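Local coordinates for protein Eag-like K[+] channel (Drosophila melanogaster, PDB 4HP4) that probably conducts potassium ions through the membrane in response to voltage, as an Elk-type KCNH channel, of which this chain is the PAS domain, at residues D10-A13 with T14-D17. Sequence-based numbering, arbitrary orientation.
Sequences DTIA and TRFD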
# COMPACT_ATOMS: atom_id res chain seq x y z
N ASP A 10 -12.36 -3.94 8.20
CA ASP A 10 -12.01 -4.49 9.51
C ASP A 10 -11.53 -5.93 9.38
O ASP A 10 -10.51 -6.32 9.97
CB ASP A 10 -13.21 -4.46 10.45
CG ASP A 10 -13.60 -3.05 10.85
OD1 ASP A 10 -12.81 -2.11 10.59
OD2 ASP A 10 -14.69 -2.88 11.44
N THR A 11 -12.27 -6.73 8.61
CA THR A 11 -11.96 -8.14 8.44
C THR A 11 -10.54 -8.35 7.91
O THR A 11 -9.79 -9.16 8.44
CB THR A 11 -12.96 -8.84 7.49
OG1 THR A 11 -14.26 -8.85 8.09
CG2 THR A 11 -12.54 -10.27 7.21
N ILE A 12 -10.18 -7.61 6.86
CA ILE A 12 -8.89 -7.80 6.21
C ILE A 12 -7.75 -7.36 7.13
O ILE A 12 -6.75 -8.06 7.28
CB ILE A 12 -8.80 -7.05 4.87
CG1 ILE A 12 -9.88 -7.52 3.91
CG2 ILE A 12 -7.42 -7.24 4.25
CD1 ILE A 12 -9.76 -8.96 3.50
N ALA A 13 -7.89 -6.19 7.74
CA ALA A 13 -6.88 -5.69 8.66
C ALA A 13 -6.62 -6.70 9.76
O ALA A 13 -5.47 -7.01 10.08
CB ALA A 13 -7.32 -4.36 9.26
N THR A 14 -7.69 -7.22 10.34
CA THR A 14 -7.60 -8.14 11.47
C THR A 14 -6.82 -9.42 11.12
O THR A 14 -6.16 -10.00 11.98
CB THR A 14 -9.00 -8.51 11.99
OG1 THR A 14 -9.60 -7.36 12.60
CG2 THR A 14 -8.94 -9.64 13.00
N ARG A 15 -6.90 -9.84 9.86
CA ARG A 15 -6.23 -11.07 9.44
C ARG A 15 -4.74 -11.04 9.74
O ARG A 15 -4.11 -12.09 9.90
CB ARG A 15 -6.43 -11.31 7.94
CG ARG A 15 -7.86 -11.61 7.53
CD ARG A 15 -8.02 -11.62 6.02
NE ARG A 15 -7.35 -12.77 5.40
CZ ARG A 15 -7.91 -13.96 5.23
NH1 ARG A 15 -9.16 -14.19 5.63
NH2 ARG A 15 -7.22 -14.94 4.66
N PHE A 16 -4.18 -9.84 9.82
CA PHE A 16 -2.73 -9.67 9.98
C PHE A 16 -2.31 -9.33 11.40
O PHE A 16 -1.14 -9.06 11.65
CB PHE A 16 -2.22 -8.61 9.01
CG PHE A 16 -2.33 -9.01 7.56
CD1 PHE A 16 -1.33 -9.74 6.95
CD2 PHE A 16 -3.46 -8.67 6.82
CE1 PHE A 16 -1.43 -10.12 5.63
CE2 PHE A 16 -3.57 -9.05 5.50
CZ PHE A 16 -2.56 -9.77 4.90
N ASP A 17 -3.26 -9.36 12.34
CA ASP A 17 -2.94 -9.03 13.73
C ASP A 17 -1.79 -9.89 14.26
O ASP A 17 -1.82 -11.11 14.17
CB ASP A 17 -4.16 -9.21 14.64
CG ASP A 17 -5.20 -8.11 14.46
OD1 ASP A 17 -6.32 -8.27 14.99
OD2 ASP A 17 -4.90 -7.10 13.80
O HOH W 1 -3.29 -6.10 11.60
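R15 lays the aliphatic part of its side chain over the preceding helical turn, its CD 4.1 Å from CD1 of I12, the two chains crossing at a slant. With chi1 at -67°, CG stands beside the backbone N and comes close to the carbonyl oxygen of T11. A long arginine suits this place because its methylenes can cover the helix while the bend at chi3, 70°, turns the guanidinium outward.

T14 closes the turn differently. Its backbone N donates to D10 O at 3.0 Å, nearly straight, and its hydroxyl OG1 gives a second bond of 3.0 Å to the same D10 O. The two donors arrive from opposite faces of the carbonyl plane, a common use of threonine, whose short hydroxyl can fold back on the turn before. OG1 also hydrogen-bonds a glycerol, probably from the crystallisation liquor, which D17 OD1 holds as well.

Beyond T14 the winding tightens: F16 N bonds to A13 O at 3.1 Å, an i to i+3 step, as in a 3-10 turn, as the helix runs out. The flat F16 ring can turn its edge to the oxygens of I12 and A13, CD2 lying 3.4 Å from I12 O, and CE2 is loosely packed against CG2 of I12. A water bridges A13 O and OD2 of D17, linking the loop after the helix to its last turn.

This N-terminal helix, 8-15, lies at the surface of the PAS domain: branched I12 and small A13 let it rest on L25 of strand 23-27, I12 also touches I109, and the F16 ring meets F23 at that strand's start, planes at about 40°.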